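PDB 3N1E: vacuolar protein sorting-associated protein 54 from Mus musculus, which contributes its C-terminal domain, in this chain, to the GARP tethering complex, which probably acts in retrograde transport from endosomes to the trans-Golgi network. Local coordinates for residues Ser41-Lys46 and Ser51-Asn56; Ala86-His91 and Ala117-Asn122. All blocks are in the same frame, centred on the assembly; numbering follows the deposited sequence.

Interaction 1. Residues Ser41-Lys46 and Ser51-Asn56; sequences SKYEVK and SPCFRN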
# COMPACT_ATOMS: atom_id res chain seq x y z
N SER A 41 13.33 -6.11 5.22
CA SER A 41 14.67 -6.70 5.12
C SER A 41 15.09 -7.35 6.43
O SER A 41 16.00 -8.18 6.45
CB SER A 41 15.71 -5.65 4.72
OG SER A 41 15.51 -5.18 3.40
N LYS A 42 14.45 -6.91 7.52
CA LYS A 42 14.72 -7.40 8.89
C LYS A 42 13.60 -8.30 9.44
O LYS A 42 13.61 -8.71 10.60
CB LYS A 42 14.90 -6.22 9.86
CG LYS A 42 16.17 -5.37 9.66
CD LYS A 42 16.20 -4.23 10.67
CE LYS A 42 17.57 -3.54 10.73
NZ LYS A 42 17.57 -2.33 11.62
N TYR A 43 12.60 -8.59 8.62
CA TYR A 43 11.43 -9.32 9.11
C TYR A 43 11.77 -10.76 9.42
O TYR A 43 12.38 -11.43 8.60
CB TYR A 43 10.34 -9.25 8.03
CG TYR A 43 9.08 -10.04 8.26
CD1 TYR A 43 8.33 -9.90 9.43
CD2 TYR A 43 8.62 -10.91 7.28
CE1 TYR A 43 7.14 -10.62 9.60
CE2 TYR A 43 7.43 -11.64 7.45
CZ TYR A 43 6.70 -11.49 8.62
OH TYR A 43 5.53 -12.20 8.77
N GLU A 44 11.38 -11.23 10.60
CA GLU A 44 11.52 -12.65 10.90
C GLU A 44 10.13 -13.22 11.19
O GLU A 44 9.29 -12.56 11.80
CB GLU A 44 12.50 -12.90 12.05
CG GLU A 44 13.95 -12.52 11.71
CD GLU A 44 14.56 -13.31 10.55
OE1 GLU A 44 14.60 -14.57 10.59
OE2 GLU A 44 15.03 -12.65 9.59
N VAL A 45 9.90 -14.44 10.71
CA VAL A 45 8.59 -15.04 10.84
C VAL A 45 8.48 -15.73 12.20
O VAL A 45 9.13 -16.76 12.43
CB VAL A 45 8.32 -15.99 9.67
CG1 VAL A 45 6.89 -16.63 9.78
CG2 VAL A 45 8.44 -15.21 8.35
N LYS A 46 7.68 -15.16 13.09
CA LYS A 46 7.41 -15.75 14.42
C LYS A 46 6.15 -15.14 15.02
O LYS A 46 5.71 -14.05 14.63
CB LYS A 46 8.60 -15.54 15.34
CG LYS A 46 8.88 -14.07 15.60
CD LYS A 46 10.07 -13.89 16.53
CE LYS A 46 10.06 -12.51 17.15
NZ LYS A 46 10.79 -11.49 16.34
N SER A 51 3.15 -9.15 13.92
CA SER A 51 4.55 -8.95 14.27
C SER A 51 4.85 -7.45 14.43
O SER A 51 4.13 -6.60 13.89
CB SER A 51 5.43 -9.53 13.15
OG SER A 51 5.15 -8.84 11.93
N PRO A 52 5.94 -7.11 15.13
CA PRO A 52 6.30 -5.68 15.20
C PRO A 52 6.44 -5.03 13.81
O PRO A 52 5.99 -3.87 13.63
CB PRO A 52 7.64 -5.70 15.95
CG PRO A 52 7.55 -6.93 16.81
CD PRO A 52 6.80 -7.95 15.99
N CYS A 53 7.04 -5.74 12.85
CA CYS A 53 7.24 -5.24 11.50
C CYS A 53 5.88 -4.84 10.91
O CYS A 53 5.71 -3.71 10.42
CB CYS A 53 7.89 -6.32 10.61
SG CYS A 53 8.08 -5.85 8.94
N PHE A 54 4.93 -5.76 10.96
CA PHE A 54 3.61 -5.50 10.36
C PHE A 54 2.81 -4.45 11.13
O PHE A 54 2.06 -3.67 10.51
CB PHE A 54 2.80 -6.79 10.20
CG PHE A 54 3.19 -7.61 9.00
CD1 PHE A 54 4.51 -7.99 8.77
CD2 PHE A 54 2.23 -8.01 8.09
CE1 PHE A 54 4.85 -8.75 7.63
CE2 PHE A 54 2.57 -8.79 6.96
CZ PHE A 54 3.88 -9.16 6.76
N ARG A 55 2.98 -4.39 12.46
CA ARG A 55 2.31 -3.31 13.21
C ARG A 55 2.79 -1.94 12.73
O ARG A 55 2.00 -1.02 12.56
CB ARG A 55 2.53 -3.44 14.73
CG ARG A 55 1.87 -4.66 15.32
CD ARG A 55 1.81 -4.59 16.87
NE ARG A 55 3.11 -4.40 17.53
CZ ARG A 55 3.95 -5.36 17.94
NH1 ARG A 55 3.74 -6.66 17.70
NH2 ARG A 55 5.05 -5.00 18.59
N ASN A 56 4.10 -1.84 12.51
CA ASN A 56 4.68 -0.58 12.09
C ASN A 56 4.27 -0.21 10.68
O ASN A 56 3.85 0.93 10.44
CB ASN A 56 6.19 -0.62 12.23
CG ASN A 56 6.62 -0.45 13.64
OD1 ASN A 56 6.17 0.48 14.32
ND2 ASN A 56 7.49 -1.34 14.11
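A serine N-cap begins helix 52-68 here, and Tyr43, from the linker that follows helix 17-40, packs over that capped first turn. This helix-loop-helix connection belongs to the all-helical C-terminal domain of Vps54. The evidence for the cap is the bond from Phe54 N to Ser51 OG, 3.2 Å long and nearly straight, with 163° at the hydrogen. Placing OG between the backbone N and the carbonyl carbon (chi1 61°) brings it back over the first turn, where it can accept this amide.

Tyr43 approaches with CA 6.3 Å from Cys53 CA, and its CG is turned away from its backbone N, which swings the ring in among Ser51, Cys53 and Phe54. Each meets it differently. Phe54 CE1 lies over one face of the tyrosine ring, displaced toward the rim and 3.5 Å from Tyr43 CZ. The two rings have centroids 5.0 Å apart and planes inclined by 40°, an oblique pair and neither a parallel stack nor a T-shape. Ser51 OG instead sits at the ring's edge, near its plane, 3.5 Å from Tyr43 CE1. Cys53 adds CB, 3.8 Å from Tyr43 CD1, and a sulfur-aromatic contact in which SG stands obliquely to the ring. Cys53 also touches Leu39 and Leu40, joining the contact to the end of helix 17-40.

No hydrogen bond links the two segments directly. The polar connection runs through helix 107-124, where Asp115 OD2 is hydrogen-bonded to both Tyr43 OH and Ser51 OG. One carboxylate oxygen therefore ties the loop tyrosine to the capping serine, whose OG has two partners, Asp115 OD2 and the amide N of Phe54.

Interaction 2. Residues Ala86-His91 and Ala117-Asn122; sequences ASYKLH and AFYTGN
Helices 74-98 and 107-124 bring Tyr88 and Tyr119 face to face, with their CA atoms, the nearest pair across these two segments, 10.1 Å apart. At that spacing the backbones do not touch, and two aromatic rings, one from each helix, stack in the interval between them. This is helix-helix packing inside the all-helical bundle of the C-terminal domain, near the centre of the chain.

The geometry identifies an offset stack. The ring planes deviate from parallel by only 5°, and the centroids of Tyr88 and Tyr119 are 3.8 Å apart. Each ring has an atom of the other above its middle: Tyr119 CE2 over the face of Tyr88, and Tyr88 CE1 over the face of Tyr119. The shortest approach, 3.4 Å, joins Tyr88 CD1 to Tyr119 CZ. Both side chains leave their helices in the same way, with CG opposite the backbone N (chi1 168° for Tyr88 and 171° for Tyr119), and the two rings run antiparallel, each pointing back toward the other's helix. The hydroxyl end of each therefore reaches the root of the other, Tyr119 OH lying 3.8 Å from Tyr88 CB and Tyr88 OH 3.9 Å from Tyr119 CB.

Met136, in a loop near the C terminus, touches both tyrosines, while Ile57 of helix 52-68 packs on Tyr88, so the stack is enclosed by more than its own two helices. Tyr119 OH is hydrogen-bonded to ND2 of Asn85, the residue just ahead of the 86-91 segment, which adds a polar tie to helix 74-98. No hydrogen-bonding partner is modelled for the buried Tyr88 OH, though its placement is doubtful because it comes too close to the Phe54 ring; across the stack it lies 3.8 Å from Tyr119 CG.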
# COMPACT_ATOMS: atom_id res chain seq x y z
N ALA A 86 1.72 -2.65 -4.13
CA ALA A 86 2.62 -3.33 -5.04
C ALA A 86 4.05 -3.30 -4.49
O ALA A 86 4.75 -4.29 -4.57
CB ALA A 86 2.58 -2.66 -6.41
N SER A 87 4.46 -2.16 -3.92
CA SER A 87 5.76 -2.05 -3.28
C SER A 87 5.89 -2.98 -2.07
O SER A 87 6.90 -3.66 -1.92
CB SER A 87 6.02 -0.60 -2.85
OG SER A 87 7.20 -0.51 -2.06
N TYR A 88 4.88 -2.98 -1.21
CA TYR A 88 4.86 -3.87 -0.07
C TYR A 88 5.05 -5.34 -0.50
O TYR A 88 5.89 -6.06 0.05
CB TYR A 88 3.54 -3.68 0.69
CG TYR A 88 3.27 -4.74 1.72
CD1 TYR A 88 2.41 -5.79 1.43
CD2 TYR A 88 3.88 -4.69 2.97
CE1 TYR A 88 2.15 -6.78 2.39
CE2 TYR A 88 3.62 -5.66 3.93
CZ TYR A 88 2.77 -6.69 3.63
OH TYR A 88 2.51 -7.66 4.58
N LYS A 89 4.29 -5.78 -1.50
CA LYS A 89 4.35 -7.15 -1.97
C LYS A 89 5.73 -7.47 -2.53
O LYS A 89 6.24 -8.56 -2.30
CB LYS A 89 3.30 -7.44 -3.04
CG LYS A 89 1.89 -7.48 -2.44
CD LYS A 89 0.84 -7.98 -3.45
CE LYS A 89 0.73 -7.06 -4.63
NZ LYS A 89 -0.21 -7.69 -5.62
N LEU A 90 6.35 -6.52 -3.23
CA LEU A 90 7.67 -6.80 -3.82
C LEU A 90 8.69 -7.05 -2.71
O LEU A 90 9.48 -8.01 -2.78
CB LEU A 90 8.10 -5.65 -4.78
CG LEU A 90 9.50 -5.71 -5.41
CD1 LEU A 90 9.48 -5.03 -6.80
CD2 LEU A 90 10.52 -5.04 -4.48
N HIS A 91 8.67 -6.20 -1.68
CA HIS A 91 9.63 -6.33 -0.59
C HIS A 91 9.34 -7.55 0.28
O HIS A 91 10.28 -8.21 0.75
CB HIS A 91 9.70 -5.04 0.22
CG HIS A 91 10.31 -3.92 -0.56
ND1 HIS A 91 11.65 -3.90 -0.91
CD2 HIS A 91 9.77 -2.79 -1.08
CE1 HIS A 91 11.90 -2.81 -1.61
NE2 HIS A 91 10.78 -2.12 -1.72
N ALA A 117 -2.97 -11.38 6.79
CA ALA A 117 -4.39 -11.10 7.12
C ALA A 117 -4.56 -9.83 7.96
O ALA A 117 -5.53 -9.09 7.79
CB ALA A 117 -5.03 -12.28 7.82
N PHE A 118 -3.64 -9.58 8.90
CA PHE A 118 -3.65 -8.30 9.64
C PHE A 118 -3.47 -7.09 8.68
O PHE A 118 -4.22 -6.12 8.72
CB PHE A 118 -2.61 -8.32 10.75
CG PHE A 118 -2.50 -7.02 11.49
CD1 PHE A 118 -3.44 -6.71 12.47
CD2 PHE A 118 -1.49 -6.11 11.21
CE1 PHE A 118 -3.38 -5.50 13.18
CE2 PHE A 118 -1.40 -4.88 11.93
CZ PHE A 118 -2.33 -4.60 12.91
N TYR A 119 -2.48 -7.19 7.80
CA TYR A 119 -2.21 -6.16 6.79
C TYR A 119 -3.42 -5.88 5.92
O TYR A 119 -3.79 -4.73 5.70
CB TYR A 119 -1.03 -6.59 5.91
CG TYR A 119 -0.78 -5.71 4.69
CD1 TYR A 119 -1.40 -5.98 3.49
CD2 TYR A 119 0.05 -4.58 4.78
CE1 TYR A 119 -1.19 -5.17 2.38
CE2 TYR A 119 0.25 -3.76 3.66
CZ TYR A 119 -0.35 -4.09 2.48
OH TYR A 119 -0.18 -3.34 1.35
N THR A 120 -4.02 -6.93 5.38
CA THR A 120 -5.16 -6.79 4.46
C THR A 120 -6.38 -6.17 5.16
O THR A 120 -7.07 -5.30 4.61
CB THR A 120 -5.53 -8.16 3.87
OG1 THR A 120 -4.41 -8.71 3.16
CG2 THR A 120 -6.68 -8.04 2.93
N GLY A 121 -6.64 -6.67 6.37
CA GLY A 121 -7.74 -6.18 7.20
C GLY A 121 -7.57 -4.70 7.49
O GLY A 121 -8.52 -3.90 7.33
N ASN A 122 -6.37 -4.32 7.94
CA ASN A 122 -6.07 -2.93 8.18
C ASN A 122 -6.33 -2.07 6.94
O ASN A 122 -6.94 -1.00 7.04
CB ASN A 122 -4.59 -2.79 8.58
CG ASN A 122 -4.22 -1.38 8.88
OD1 ASN A 122 -3.53 -0.70 8.10
ND2 ASN A 122 -4.72 -0.89 10.00

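In the fold
Interactions 1 and 2 come in series along the chain, the first closing at the start of helix 52-68 before the second opens on helix 74-98. Their centres are 12 Å apart. Interaction 1 lies toward one end of the bundle, about 16 Å from the chain centre, whereas interaction 2 is about 6 Å from it. They join directly through helix 52-68: Phe54 CD2 packs 4.2 Å from Tyr119 CB, and Phe54 O lies 3.9 Å from Phe118 CE2. Helix 107-124 serves both, with Asp115 at the first and Tyr119 at the second. Phe54 thus takes part in the loop contact and also touches Tyr119 of the inner one, so the capped helix start and the interior of this domain adjoin.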